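Local coordinates for protein branched-chain-amino-acid aminotransferase (PDB 6NST) that probably catalyses the reversible, pyridoxal-phosphate-dependent transfer of the amino group between leucine, isoleucine or valine and 2-oxoglutarate in branched-chain amino-acid synthesis, at residues Met35-Gly40 and Asp64-Met69; Ala96-Met101 and Val120-Trp125; Glu245-Asp250 and Asp268-Gly273. The protein carries 1 engineered substitution. One frame throughout, in Å; residues are numbered along the deposited sequence.

Contact 1 (Met35-Gly40 and Asp64-Met69); sequences MGVFEG and DSAHIM
Strand 36-46 packs on the end of helix 55-68 in a buried, mainly apolar contact, with Val37 against Ser65, Ala66 and, just past the helix, Met69. The two methyls of Val37 divide the work. CG1, placed opposite the carbonyl carbon (chi1 -55°), approaches Ser65 O to 3.6 Å and also meets Met69 CG at 4.0 Å; CG2 turns to Ala66 CB. Further along, the thioether chains of Met35 and Met69 cross at a slant. Met35 bends at chi2 and chi3, which brings its CE to 3.9 Å from Met69 CB, with Met69 O near the same methyl. Met169 and Leu170 of a neighbouring subunit pack on Met35 and Met69.

No hydrogen bond passes directly between 35-40 and 64-69. Instead a water bridges their polar edge, bonded to Phe38 O at 2.7 Å, to Ser65 OG at 2.8 Å and to the Glu39 carboxylate. Arg61 forms a salt bridge with that carboxylate, and Ser65 OG also bonds Arg61 O and Lys160 N. Lys160 is, by similarity, the lysine that carries pyridoxal phosphate, a position consistent with the cofactor site of a class-IV aminotransferase.

Contact 2 (Ala96-Met101 and Val120-Trp125); sequences AYIRPM and VIIAAW
Trp125 CG sits between its backbone N and carbonyl carbon (chi1 54°), while Tyr97 CG lies opposite its own backbone N (chi1 178°); the indole thus leans across the strand boundary and runs beside the phenol, both pointing the same way. The two belong to strands 96-104 and 118-126, consecutive antiparallel neighbours that form a long-looped beta hairpin in the N-terminal sheet. Tyr97 CD2 comes to 3.5 Å from Trp125 CZ2, with the ring planes inclined at 41°, neither stacked nor edge-to-face. Tyr97 O lies over the centre of one indole face, and Arg99 CB touches Trp125 CH2 at 3.7 Å.

Three hydrogen-bonded pairs, Tyr97 with Trp125, Arg99 with Ala123 and Met101 with Ile121, supply six backbone bonds. Within the middle pair, Arg99 N bonds Ala123 O at 2.8 Å, whereas the return bond from Ala123 N to Arg99 O is longer, 3.3 Å. On the face of Tyr97, Arg99 and Trp125, Ile121 CD1 packs on Met101 CB at 3.7 Å.

The other face carries Ile98, Pro100, Ile122 and Ala124. Here Ile98 and Ile122 meet through their CG2 methyls, 3.6 Å apart, and helix 77-89 packs over both through Thr84. Pro100 CB rests near Ile122 CG1.

Tyr97 lies close to Lys160, the cofactor lysine by similarity. The Arg99 chain, bent at chi2 and chi3, curls over beside Tyr97, and its guanidinium is gripped by Tyr33 and His32 of a neighbouring subunit, linking the sheet to the assembly. Within the strand, Arg99 NH2 bonds Tyr97 OH at 3.0 Å, with the oxygen in the guanidinium plane.

Contact 3 (Glu245-Asp250 and Asp268-Gly273); sequences EVYIAD and DGRKIG
Arg270 extends over one face of the Tyr247 ring, joining a tight beta hairpin to the end of helix 243-247. Asp268 and Gly269, both at positive phi, form the two-residue type I' turn between strands 262-267 and 270-271. From that turn Arg270 CB starts near ring atoms CG and CD1 of Tyr247, and CG draws up to Tyr247 CG at 3.9 Å. A bend at chi2 (82°) then lays the rest of the chain along the ring. CD stands over its centre, 3.8 Å from the Tyr247 centroid, in a CH-pi contact; NE comes to 3.6 Å from Tyr247 CE2, and the guanidinium stacks nearly parallel, planes 9° apart, displaced toward the rim of the ring. At the tip NH1 turns back to Asp268 O, a 2.8 Å bond on a carbonyl lone pair, and NH2 bonds Ile68 O of a neighbouring subunit. Stack and bonds together fix the rotation of the guanidinium.

The phenol end of Tyr247 is held from its edge. Asp268 OD2 lies in the ring plane and accepts from Tyr247 OH, with the carboxylate turned almost perpendicular to the ring; the modelled separation is unusually short and its exact value doubtful. Arg243 also bonds Tyr247 OH, and Thr144 bonds the same carboxylate oxygen, so this buried polar pair has further partners.

Beyond the ring, Ile272 packs against the helix end, its CD1 3.3 Å from Val246 O and its CG2 beside Ala249 O. Val267 of strand 262-267 touches Val246, Tyr247 and Ile272, and Ile202 also lies against Val246. A water links the two backbones here: it lies within bonding reach of Tyr247 O and Ala249 O, with more acceptors around it than it has protons, and accepts from Gly273 N at 2.7 Å.

How the contacts relate
From the N terminus the three contacts follow in series, none nested or crossed. Contact 1 closes the loop from strand 36-46 through strand 51-53 to the end of helix 55-68; contact 2 closes the hairpin between strands 96-104 and 118-126; contact 3 closes the excursion through strands 251-256 and 262-267. Contacts 1 and 2 both reach one antiparallel sheet, through neighbouring strands 36-46 and 96-104, and touch directly, Glu39 N lying 2.8 Å from Pro100 O. Contact 3 ties helix 243-247 to a hairpin of the mixed sheet, its centre about 35 Å from that of contact 1, across the middle of the chain. The assembly joins these regions: His67 packs on Arg270 of a neighbouring subunit.

Contact 1 (Met35-Gly40 and Asp64-Met69)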
# COMPACT_ATOMS: atom_id res chain seq x y z
N MET A 35 -21.90 7.53 13.86
CA MET A 35 -22.57 7.79 12.59
C MET A 35 -23.37 9.08 12.69
O MET A 35 -24.48 9.10 13.23
CB MET A 35 -23.46 6.61 12.20
CG MET A 35 -24.16 6.76 10.86
SD MET A 35 -23.01 6.91 9.48
CE MET A 35 -23.84 5.92 8.25
N GLY A 36 -22.81 10.15 12.17
CA GLY A 36 -23.48 11.43 12.14
C GLY A 36 -22.61 12.41 11.39
O GLY A 36 -21.41 12.18 11.19
N VAL A 37 -23.23 13.51 10.97
CA VAL A 37 -22.53 14.54 10.22
C VAL A 37 -22.71 15.87 10.93
O VAL A 37 -23.68 16.09 11.65
CB VAL A 37 -23.02 14.61 8.75
CG1 VAL A 37 -22.90 13.25 8.08
CG2 VAL A 37 -24.45 15.11 8.68
N PHE A 38 -21.74 16.77 10.73
CA PHE A 38 -21.78 18.07 11.38
C PHE A 38 -21.05 19.09 10.52
O PHE A 38 -20.43 18.75 9.51
CB PHE A 38 -21.17 18.01 12.79
CG PHE A 38 -19.67 17.86 12.81
CD1 PHE A 38 -18.86 18.95 13.09
CD2 PHE A 38 -19.07 16.64 12.56
CE1 PHE A 38 -17.48 18.82 13.11
CE2 PHE A 38 -17.69 16.50 12.58
CZ PHE A 38 -16.90 17.60 12.85
N GLU A 39 -21.14 20.35 10.94
CA GLU A 39 -20.49 21.44 10.24
C GLU A 39 -19.90 22.41 11.25
O GLU A 39 -20.30 22.46 12.41
CB GLU A 39 -21.48 22.18 9.32
CG GLU A 39 -21.63 21.57 7.94
CD GLU A 39 -20.33 21.58 7.16
OE1 GLU A 39 -20.01 20.55 6.52
OE2 GLU A 39 -19.62 22.61 7.19
N GLY A 40 -18.91 23.17 10.78
CA GLY A 40 -18.37 24.28 11.54
C GLY A 40 -18.58 25.57 10.78
O GLY A 40 -18.07 25.73 9.67
N ASP A 64 -24.69 17.16 1.68
CA ASP A 64 -23.77 16.25 1.00
C ASP A 64 -23.26 15.18 1.94
O ASP A 64 -23.26 13.99 1.61
CB ASP A 64 -22.60 17.03 0.40
CG ASP A 64 -22.93 17.64 -0.95
OD1 ASP A 64 -24.08 17.47 -1.42
OD2 ASP A 64 -22.04 18.27 -1.55
N SER A 65 -22.81 15.58 3.13
CA SER A 65 -22.29 14.62 4.10
C SER A 65 -23.36 13.61 4.50
O SER A 65 -23.08 12.41 4.61
CB SER A 65 -21.75 15.35 5.33
OG SER A 65 -20.68 16.22 4.99
N ALA A 66 -24.59 14.08 4.72
CA ALA A 66 -25.67 13.17 5.06
C ALA A 66 -26.04 12.27 3.89
O ALA A 66 -26.45 11.12 4.09
CB ALA A 66 -26.89 13.96 5.54
N HIS A 67 -25.92 12.78 2.66
CA HIS A 67 -26.20 11.96 1.49
C HIS A 67 -25.14 10.87 1.32
O HIS A 67 -25.46 9.74 0.93
CB HIS A 67 -26.28 12.84 0.24
CG HIS A 67 -26.56 12.09 -1.02
ND1 HIS A 67 -27.74 11.42 -1.25
CD2 HIS A 67 -25.81 11.91 -2.14
CE1 HIS A 67 -27.71 10.86 -2.44
NE2 HIS A 67 -26.54 11.14 -3.00
N ILE A 68 -23.88 11.19 1.62
CA ILE A 68 -22.82 10.19 1.56
C ILE A 68 -23.07 9.09 2.59
O ILE A 68 -22.90 7.90 2.30
CB ILE A 68 -21.45 10.85 1.76
CG1 ILE A 68 -21.13 11.77 0.57
CG2 ILE A 68 -20.37 9.80 1.94
CD1 ILE A 68 -19.92 12.65 0.77
N MET A 69 -23.49 9.46 3.79
CA MET A 69 -23.70 8.51 4.87
C MET A 69 -25.09 7.88 4.84
O MET A 69 -25.42 7.12 5.76
CB MET A 69 -23.49 9.19 6.23
CG MET A 69 -22.09 9.76 6.41
SD MET A 69 -20.84 8.48 6.31
CE MET A 69 -19.35 9.47 6.34
O HOH W 1 -20.89 18.29 6.92

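Contact 2 (Ala96-Met101 and Val120-Trp125)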
# COMPACT_ATOMS: atom_id res chain seq x y z
N ALA A 96 -19.97 34.40 16.37
CA ALA A 96 -20.18 33.08 16.94
C ALA A 96 -19.59 32.01 16.05
O ALA A 96 -19.39 32.20 14.85
CB ALA A 96 -21.67 32.81 17.16
N TYR A 97 -19.30 30.87 16.68
CA TYR A 97 -19.05 29.62 15.98
C TYR A 97 -20.32 28.78 16.07
O TYR A 97 -20.89 28.63 17.16
CB TYR A 97 -17.87 28.87 16.60
CG TYR A 97 -17.56 27.53 15.97
CD1 TYR A 97 -16.66 27.43 14.91
CD2 TYR A 97 -18.16 26.37 16.44
CE1 TYR A 97 -16.38 26.20 14.34
CE2 TYR A 97 -17.88 25.14 15.87
CZ TYR A 97 -16.99 25.06 14.82
OH TYR A 97 -16.71 23.84 14.26
N ILE A 98 -20.77 28.26 14.94
CA ILE A 98 -22.02 27.53 14.85
C ILE A 98 -21.71 26.06 14.60
O ILE A 98 -20.84 25.73 13.78
CB ILE A 98 -22.94 28.09 13.75
CG1 ILE A 98 -22.79 29.61 13.67
CG2 ILE A 98 -24.38 27.70 14.02
CD1 ILE A 98 -23.43 30.22 12.44
N ARG A 99 -22.41 25.18 15.31
CA ARG A 99 -22.25 23.74 15.19
C ARG A 99 -23.58 23.12 14.77
O ARG A 99 -24.38 22.70 15.62
CB ARG A 99 -21.73 23.13 16.49
CG ARG A 99 -21.64 21.61 16.50
CD ARG A 99 -20.86 21.09 15.30
NE ARG A 99 -19.47 21.53 15.32
CZ ARG A 99 -18.48 20.85 15.91
NH1 ARG A 99 -18.74 19.71 16.53
NH2 ARG A 99 -17.24 21.32 15.88
N PRO A 100 -23.87 23.08 13.47
CA PRO A 100 -24.98 22.25 12.99
C PRO A 100 -24.54 20.79 13.03
O PRO A 100 -23.44 20.45 12.59
CB PRO A 100 -25.22 22.74 11.56
CG PRO A 100 -24.40 24.00 11.41
CD PRO A 100 -23.26 23.86 12.37
N MET A 101 -25.41 19.93 13.56
CA MET A 101 -25.04 18.53 13.74
C MET A 101 -26.25 17.65 13.53
O MET A 101 -27.31 17.89 14.12
CB MET A 101 -24.43 18.31 15.13
CG MET A 101 -23.62 17.03 15.26
SD MET A 101 -24.59 15.63 15.84
CE MET A 101 -24.73 16.02 17.58
N VAL A 120 -31.60 16.76 14.52
CA VAL A 120 -30.74 17.86 14.08
C VAL A 120 -30.68 18.89 15.20
O VAL A 120 -31.71 19.28 15.74
CB VAL A 120 -31.25 18.50 12.78
CG1 VAL A 120 -30.35 19.65 12.36
CG2 VAL A 120 -31.36 17.46 11.67
N ILE A 121 -29.47 19.35 15.53
CA ILE A 121 -29.28 20.42 16.50
C ILE A 121 -28.34 21.46 15.92
O ILE A 121 -27.41 21.14 15.17
CB ILE A 121 -28.73 19.90 17.85
CG1 ILE A 121 -27.44 19.09 17.65
CG2 ILE A 121 -29.78 19.09 18.57
CD1 ILE A 121 -26.17 19.86 18.00
N ILE A 122 -28.60 22.72 16.25
CA ILE A 122 -27.75 23.82 15.80
C ILE A 122 -27.46 24.73 16.98
O ILE A 122 -28.31 25.53 17.39
CB ILE A 122 -28.38 24.61 14.64
CG1 ILE A 122 -28.75 23.67 13.49
CG2 ILE A 122 -27.43 25.70 14.16
CD1 ILE A 122 -29.43 24.35 12.34
N ALA A 123 -26.25 24.62 17.53
CA ALA A 123 -25.82 25.40 18.68
C ALA A 123 -24.82 26.47 18.24
O ALA A 123 -23.98 26.22 17.37
CB ALA A 123 -25.20 24.51 19.75
N ALA A 124 -24.92 27.65 18.85
CA ALA A 124 -24.04 28.76 18.53
C ALA A 124 -23.57 29.42 19.82
O ALA A 124 -24.38 29.69 20.71
CB ALA A 124 -24.76 29.79 17.64
N TRP A 125 -22.27 29.65 19.92
CA TRP A 125 -21.68 30.29 21.08
C TRP A 125 -20.64 31.30 20.63
O TRP A 125 -20.10 31.21 19.52
CB TRP A 125 -21.05 29.26 22.03
CG TRP A 125 -20.05 28.36 21.38
CD1 TRP A 125 -18.72 28.60 21.22
CD2 TRP A 125 -20.30 27.08 20.78
NE1 TRP A 125 -18.12 27.54 20.57
CE2 TRP A 125 -19.08 26.60 20.29
CE3 TRP A 125 -21.45 26.30 20.62
CZ2 TRP A 125 -18.96 25.37 19.65
CZ3 TRP A 125 -21.34 25.08 19.98
CH2 TRP A 125 -20.10 24.62 19.50

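Contact 3 (Glu245-Asp250 and Asp268-Gly273)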
# COMPACT_ATOMS: atom_id res chain seq x y z
N GLU A 245 9.19 18.80 1.10
CA GLU A 245 8.87 19.95 0.27
C GLU A 245 8.33 21.10 1.11
O GLU A 245 8.57 22.27 0.79
CB GLU A 245 7.86 19.54 -0.81
CG GLU A 245 7.46 20.64 -1.77
CD GLU A 245 6.58 20.13 -2.90
OE1 GLU A 245 6.39 18.89 -3.01
OE2 GLU A 245 6.06 20.96 -3.68
N VAL A 246 7.61 20.79 2.19
CA VAL A 246 7.15 21.83 3.11
C VAL A 246 8.33 22.44 3.85
O VAL A 246 8.33 23.65 4.14
CB VAL A 246 6.11 21.25 4.09
CG1 VAL A 246 5.59 22.33 5.03
CG2 VAL A 246 4.97 20.60 3.33
N TYR A 247 9.35 21.64 4.17
CA TYR A 247 10.50 22.14 4.93
C TYR A 247 11.19 23.28 4.20
O TYR A 247 11.68 24.23 4.84
CB TYR A 247 11.50 21.01 5.20
CG TYR A 247 11.01 19.86 6.05
CD1 TYR A 247 9.83 19.95 6.79
CD2 TYR A 247 11.74 18.67 6.12
CE1 TYR A 247 9.39 18.89 7.57
CE2 TYR A 247 11.31 17.61 6.89
CZ TYR A 247 10.13 17.72 7.61
OH TYR A 247 9.71 16.66 8.39
N ILE A 248 11.25 23.22 2.88
CA ILE A 248 12.02 24.18 2.08
C ILE A 248 11.11 25.19 1.39
O ILE A 248 11.54 25.87 0.45
CB ILE A 248 12.93 23.47 1.07
CG1 ILE A 248 12.09 22.65 0.08
CG2 ILE A 248 13.94 22.60 1.79
CD1 ILE A 248 12.91 21.94 -0.98
N ALA A 249 9.86 25.31 1.82
CA ALA A 249 8.98 26.32 1.26
C ALA A 249 9.31 27.70 1.83
O ALA A 249 9.87 27.83 2.92
CB ALA A 249 7.51 25.98 1.54
N ASP A 250 8.96 28.74 1.06
CA ASP A 250 9.14 30.11 1.54
C ASP A 250 8.12 30.45 2.62
O ASP A 250 8.46 31.12 3.61
CB ASP A 250 9.04 31.10 0.38
CG ASP A 250 10.12 30.90 -0.66
OD1 ASP A 250 11.21 30.42 -0.31
OD2 ASP A 250 9.88 31.23 -1.84
N ASP A 268 8.43 20.34 12.11
CA ASP A 268 9.36 19.30 12.54
C ASP A 268 10.72 19.88 12.89
O ASP A 268 11.77 19.33 12.55
CB ASP A 268 9.49 18.21 11.46
CG ASP A 268 8.19 17.50 11.20
OD1 ASP A 268 7.36 17.43 12.13
OD2 ASP A 268 7.99 17.00 10.07
N GLY A 269 10.71 21.03 13.57
CA GLY A 269 11.93 21.73 13.91
C GLY A 269 12.60 22.46 12.77
O GLY A 269 13.61 23.14 13.01
N ARG A 270 12.09 22.35 11.54
CA ARG A 270 12.63 23.08 10.41
C ARG A 270 11.98 24.46 10.33
O ARG A 270 10.75 24.56 10.24
CB ARG A 270 12.40 22.34 9.09
CG ARG A 270 13.35 21.19 8.82
CD ARG A 270 12.93 19.95 9.55
NE ARG A 270 13.78 18.81 9.23
CZ ARG A 270 13.66 17.61 9.79
NH1 ARG A 270 12.73 17.40 10.71
NH2 ARG A 270 14.48 16.63 9.44
N LYS A 271 12.79 25.50 10.37
CA LYS A 271 12.29 26.86 10.18
C LYS A 271 11.74 27.01 8.77
O LYS A 271 12.39 26.62 7.79
CB LYS A 271 13.40 27.88 10.44
CG LYS A 271 12.98 29.33 10.32
CD LYS A 271 14.15 30.28 10.60
CE LYS A 271 15.31 30.03 9.64
NZ LYS A 271 16.49 30.91 9.92
N ILE A 272 10.53 27.56 8.66
CA ILE A 272 9.88 27.78 7.37
C ILE A 272 10.30 29.16 6.88
O ILE A 272 9.83 30.18 7.38
CB ILE A 272 8.35 27.66 7.46
CG1 ILE A 272 7.95 26.27 7.97
CG2 ILE A 272 7.71 27.93 6.11
CD1 ILE A 272 8.37 25.15 7.05
N GLY A 273 11.20 29.19 5.90
CA GLY A 273 11.66 30.46 5.36
C GLY A 273 12.37 31.28 6.42
O GLY A 273 13.39 30.85 6.98
O HOH W 2 11.53 26.93 4.50